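Local coordinates for protein cyclin homolog (PDB 2F2C) that acts as a viral D-type cyclin that modulates the host cell cycle and may contribute to T-cell transformation and rapid proliferation during latent infection, at residues F37-V47 / L80-K91. Numbering follows the deposited sequence.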
loop_
_atom_site.group_PDB
_atom_site.type_symbol
_atom_site.label_atom_id
_atom_site.label_comp_id
_atom_site.label_asym_id
_atom_site.label_seq_id
_atom_site.Cartn_x
_atom_site.Cartn_y
_atom_site.Cartn_z
ATOM N N PHE A 37 16.518 -1.338 -17.707
ATOM C CA PHE A 37 16.873 -2.646 -18.265
ATOM C C PHE A 37 17.229 -2.542 -19.767
ATOM O O PHE A 37 16.329 -2.504 -20.624
ATOM C CB PHE A 37 15.700 -3.642 -18.117
ATOM C CG PHE A 37 15.612 -4.344 -16.777
ATOM C CD1 PHE A 37 16.597 -5.243 -16.372
ATOM C CD2 PHE A 37 14.486 -4.164 -15.954
ATOM C CE1 PHE A 37 16.492 -5.912 -15.140
ATOM C CE2 PHE A 37 14.367 -4.829 -14.717
ATOM C CZ PHE A 37 15.379 -5.699 -14.311
ATOM N N THR A 38 18.521 -2.496 -20.100
ATOM C CA THR A 38 18.902 -2.616 -21.506
ATOM C C THR A 38 18.887 -4.089 -21.932
ATOM O O THR A 38 18.312 -4.443 -22.968
ATOM C CB THR A 38 20.286 -1.972 -21.812
ATOM O OG1 THR A 38 21.314 -2.637 -21.062
ATOM C CG2 THR A 38 20.349 -0.500 -21.344
ATOM N N SER A 39 19.507 -4.942 -21.117
ATOM C CA SER A 39 19.681 -6.353 -21.464
ATOM C C SER A 39 19.263 -7.301 -20.337
ATOM O O SER A 39 19.931 -7.382 -19.298
ATOM C CB SER A 39 21.126 -6.624 -21.849
ATOM O OG SER A 39 21.270 -7.989 -22.159
ATOM N N LEU A 40 18.178 -8.038 -20.563
ATOM C CA LEU A 40 17.562 -8.837 -19.511
ATOM C C LEU A 40 18.474 -9.952 -19.014
ATOM O O LEU A 40 19.008 -10.719 -19.817
ATOM C CB LEU A 40 16.224 -9.405 -19.988
ATOM C CG LEU A 40 15.372 -10.144 -18.963
ATOM C CD1 LEU A 40 14.901 -9.185 -17.875
ATOM C CD2 LEU A 40 14.199 -10.780 -19.676
ATOM N N TRP A 41 18.636 -10.011 -17.685
ATOM C CA TRP A 41 19.408 -11.050 -16.976
ATOM C C TRP A 41 20.895 -11.082 -17.340
ATOM O O TRP A 41 21.555 -12.107 -17.160
ATOM C CB TRP A 41 18.775 -12.441 -17.185
ATOM C CG TRP A 41 17.570 -12.727 -16.319
ATOM C CD1 TRP A 41 16.728 -11.811 -15.749
ATOM C CD2 TRP A 41 17.061 -14.020 -15.953
ATOM N NE1 TRP A 41 15.746 -12.451 -15.032
ATOM C CE2 TRP A 41 15.917 -13.808 -15.145
ATOM C CE3 TRP A 41 17.461 -15.339 -16.214
ATOM C CZ2 TRP A 41 15.170 -14.864 -14.600
ATOM C CZ3 TRP A 41 16.719 -16.384 -15.671
ATOM C CH2 TRP A 41 15.587 -16.138 -14.872
ATOM N N GLU A 42 21.414 -9.949 -17.820
ATOM C CA GLU A 42 22.767 -9.849 -18.392
ATOM C C GLU A 42 23.907 -10.270 -17.465
ATOM O O GLU A 42 24.919 -10.779 -17.926
ATOM C CB GLU A 42 23.005 -8.453 -18.927
ATOM N N ILE A 43 23.724 -10.071 -16.166
ATOM C CA ILE A 43 24.721 -10.390 -15.138
ATOM C C ILE A 43 24.860 -11.891 -14.887
ATOM O O ILE A 43 25.629 -12.310 -14.023
ATOM C CB ILE A 43 24.339 -9.640 -13.821
ATOM C CG1 ILE A 43 24.694 -8.157 -13.944
ATOM C CG2 ILE A 43 25.022 -10.250 -12.583
ATOM C CD1 ILE A 43 23.677 -7.223 -13.324
ATOM N N GLN A 44 24.122 -12.698 -15.642
ATOM C CA GLN A 44 24.030 -14.130 -15.363
ATOM C C GLN A 44 24.975 -14.981 -16.192
ATOM O O GLN A 44 25.156 -14.734 -17.382
ATOM C CB GLN A 44 22.590 -14.623 -15.523
ATOM C CG GLN A 44 21.632 -14.132 -14.438
ATOM C CD GLN A 44 22.053 -14.545 -13.033
ATOM O OE1 GLN A 44 21.862 -13.789 -12.081
ATOM N NE2 GLN A 44 22.625 -15.740 -12.902
ATOM N N THR A 45 25.561 -15.990 -15.559
ATOM C CA THR A 45 26.549 -16.852 -16.211
ATOM C C THR A 45 25.902 -18.136 -16.725
ATOM O O THR A 45 26.208 -18.606 -17.822
ATOM C CB THR A 45 27.700 -17.197 -15.233
ATOM O OG1 THR A 45 28.135 -16.010 -14.561
ATOM C CG2 THR A 45 28.951 -17.670 -15.989
ATOM N N GLU A 46 25.009 -18.691 -15.916
ATOM C CA GLU A 46 24.362 -19.957 -16.212
ATOM C C GLU A 46 22.985 -19.706 -16.845
ATOM O O GLU A 46 22.884 -19.503 -18.055
ATOM C CB GLU A 46 24.258 -20.770 -14.923
ATOM C CG GLU A 46 23.778 -22.200 -15.083
ATOM C CD GLU A 46 23.951 -22.995 -13.804
ATOM O OE1 GLU A 46 24.797 -22.594 -12.974
ATOM O OE2 GLU A 46 23.252 -24.018 -13.624
ATOM N N VAL A 47 21.942 -19.700 -16.019
ATOM C CA VAL A 47 20.562 -19.483 -16.453
ATOM C C VAL A 47 20.445 -18.481 -17.608
ATOM O O VAL A 47 21.121 -17.445 -17.617
ATOM C CB VAL A 47 19.674 -19.035 -15.249
ATOM C CG1 VAL A 47 19.899 -19.953 -14.050
ATOM C CG2 VAL A 47 19.948 -17.587 -14.848
ATOM N N LEU A 80 11.836 -10.802 -8.927
ATOM C CA LEU A 80 12.737 -11.800 -9.518
ATOM C C LEU A 80 13.831 -11.125 -10.326
ATOM O O LEU A 80 15.010 -11.343 -10.048
ATOM C CB LEU A 80 11.976 -12.824 -10.368
ATOM C CG LEU A 80 12.801 -13.687 -11.345
ATOM C CD1 LEU A 80 13.607 -14.774 -10.617
ATOM C CD2 LEU A 80 11.942 -14.317 -12.451
ATOM N N ASP A 81 13.450 -10.287 -11.292
ATOM C CA ASP A 81 14.447 -9.576 -12.121
ATOM C C ASP A 81 15.400 -8.720 -11.291
ATOM O O ASP A 81 16.618 -8.905 -11.360
ATOM C CB ASP A 81 13.783 -8.734 -13.215
ATOM C CG ASP A 81 13.026 -9.582 -14.223
ATOM O OD1 ASP A 81 13.428 -10.752 -14.447
ATOM O OD2 ASP A 81 12.008 -9.159 -14.829
ATOM N N ARG A 82 14.845 -7.804 -10.495
ATOM C CA ARG A 82 15.643 -6.989 -9.582
ATOM C C ARG A 82 16.638 -7.839 -8.816
ATOM O O ARG A 82 17.826 -7.538 -8.815
ATOM C CB ARG A 82 14.753 -6.236 -8.597
ATOM C CG ARG A 82 14.192 -4.930 -9.125
ATOM C CD ARG A 82 13.338 -4.183 -8.115
ATOM N NE ARG A 82 11.978 -4.709 -8.068
ATOM C CZ ARG A 82 11.128 -4.532 -7.061
ATOM N NH1 ARG A 82 11.494 -3.845 -5.979
ATOM N NH2 ARG A 82 9.901 -5.052 -7.133
ATOM N N TYR A 83 16.149 -8.906 -8.181
ATOM C CA TYR A 83 16.994 -9.829 -7.418
ATOM C C TYR A 83 18.105 -10.420 -8.265
ATOM O O TYR A 83 19.224 -10.600 -7.790
ATOM C CB TYR A 83 16.176 -10.966 -6.794
ATOM C CG TYR A 83 17.044 -11.977 -6.084
ATOM C CD1 TYR A 83 17.642 -11.668 -4.857
ATOM C CD2 TYR A 83 17.307 -13.229 -6.649
ATOM C CE1 TYR A 83 18.484 -12.594 -4.201
ATOM C CE2 TYR A 83 18.143 -14.165 -6.002
ATOM C CZ TYR A 83 18.727 -13.839 -4.779
ATOM O OH TYR A 83 19.533 -14.740 -4.120
ATOM N N LEU A 84 17.801 -10.726 -9.521
ATOM C CA LEU A 84 18.790 -11.363 -10.387
ATOM C C LEU A 84 19.650 -10.370 -11.160
ATOM O O LEU A 84 20.329 -10.761 -12.116
ATOM C CB LEU A 84 18.145 -12.400 -11.319
ATOM C CG LEU A 84 17.683 -13.722 -10.698
ATOM C CD1 LEU A 84 17.003 -14.530 -11.754
ATOM C CD2 LEU A 84 18.821 -14.523 -10.093
ATOM N N CYS A 85 19.611 -9.097 -10.749
ATOM C CA CYS A 85 20.634 -8.110 -11.137
ATOM C C CYS A 85 21.714 -8.049 -10.071
ATOM O O CYS A 85 22.773 -7.470 -10.292
ATOM C CB CYS A 85 20.058 -6.705 -11.294
ATOM S SG CYS A 85 18.639 -6.553 -12.400
ATOM N N LYS A 86 21.445 -8.656 -8.917
ATOM C CA LYS A 86 22.317 -8.503 -7.762
ATOM C C LYS A 86 23.041 -9.781 -7.342
ATOM O O LYS A 86 24.264 -9.770 -7.194
ATOM C CB LYS A 86 21.560 -7.847 -6.597
ATOM C CG LYS A 86 21.270 -6.358 -6.849
ATOM C CD LYS A 86 20.695 -5.659 -5.623
ATOM C CE LYS A 86 20.534 -4.152 -5.857
ATOM N NZ LYS A 86 21.825 -3.440 -6.142
ATOM N N LYS A 87 22.310 -10.873 -7.143
ATOM C CA LYS A 87 22.960 -12.144 -6.804
ATOM C C LYS A 87 22.942 -13.071 -8.021
ATOM O O LYS A 87 22.338 -12.743 -9.041
ATOM C CB LYS A 87 22.318 -12.801 -5.571
ATOM C CG LYS A 87 22.394 -11.981 -4.268
ATOM C CD LYS A 87 23.769 -11.984 -3.603
ATOM C CE LYS A 87 23.710 -11.260 -2.261
ATOM N NZ LYS A 87 25.024 -11.182 -1.558
ATOM N N GLN A 88 23.611 -14.213 -7.924
ATOM C CA GLN A 88 23.695 -15.129 -9.059
ATOM C C GLN A 88 22.699 -16.287 -8.930
ATOM O O GLN A 88 22.409 -16.747 -7.824
ATOM C CB GLN A 88 25.124 -15.662 -9.192
ATOM C CG GLN A 88 25.495 -16.209 -10.576
ATOM C CD GLN A 88 25.921 -15.135 -11.571
ATOM O OE1 GLN A 88 26.346 -14.038 -11.189
ATOM N NE2 GLN A 88 25.822 -15.463 -12.855
ATOM N N GLY A 89 22.174 -16.748 -10.061
ATOM C CA GLY A 89 21.306 -17.916 -10.080
ATOM C C GLY A 89 21.923 -19.086 -10.824
ATOM O O GLY A 89 22.645 -18.901 -11.809
ATOM N N THR A 90 21.651 -20.294 -10.345
ATOM C CA THR A 90 22.038 -21.505 -11.058
ATOM C C THR A 90 20.782 -22.249 -11.500
ATOM O O THR A 90 19.777 -22.246 -10.791
ATOM C CB THR A 90 22.966 -22.428 -10.191
ATOM O OG1 THR A 90 22.189 -23.331 -9.394
ATOM C CG2 THR A 90 23.772 -21.628 -9.157
ATOM N N LYS A 91 20.844 -22.884 -12.670
ATOM C CA LYS A 91 19.720 -23.671 -13.213
ATOM C C LYS A 91 19.115 -24.625 -12.187
ATOM O O LYS A 91 17.902 -24.791 -12.140
ATOM C CB LYS A 91 20.143 -24.447 -14.475
ATOM C CG LYS A 91 20.238 -23.585 -15.740
ATOM C CD LYS A 91 20.625 -24.406 -16.967
ATOM C CE LYS A 91 20.894 -23.516 -18.181
ATOM N NZ LYS A 91 21.721 -24.232 -19.214
#
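Trp-41 holds CG anti to its carbonyl carbon (chi1 -79°), and Leu-84 does the same (chi1 -73°), which brings the indole and the CD1 methyl of Leu-84 together where helix 72-83 ends. Leu-84 CD1 lies over one face of the indole, offset toward its rim, and makes a CH-pi contact 3.8 Å from the centroid of the six-membered ring. Leu-80 CD2 meets the edge of the same ring, 3.9 Å from Trp-41 CZ2. The indole nitrogen is held as well. Trp-41 NE1 donates to Asp-81 OD1 at 2.9 Å, on the anti side and somewhat out of the plane of the carboxylate, which is turned 75° from the ring. The other oxygen, Asp-81 OD2, forms a salt bridge with Arg-52 of helix 49-65. This charge probably steadies the ionised carboxylate.

Phe-37 touches Asp-81 at a different place, its CB, which lies 3.6 Å from Phe-37 CZ. Cys-85 SG approaches the phenyl ring obliquely, 3.5 Å from Phe-37 CE1. Ile-43 CD1 packs on the backbone of Cys-85. At the other end, the extended Glu-46 side chain crosses the backbone of Thr-90 and Lys-91, and its OE2 accepts a weak hydrogen bond from Lys-91 N at 2.8 Å. Val-47 CG1 covers the same backbone. The contact packs the loop before helix 49-65 against the end of helix 72-83 and the following loop, within the all-helical N-terminal cyclin box.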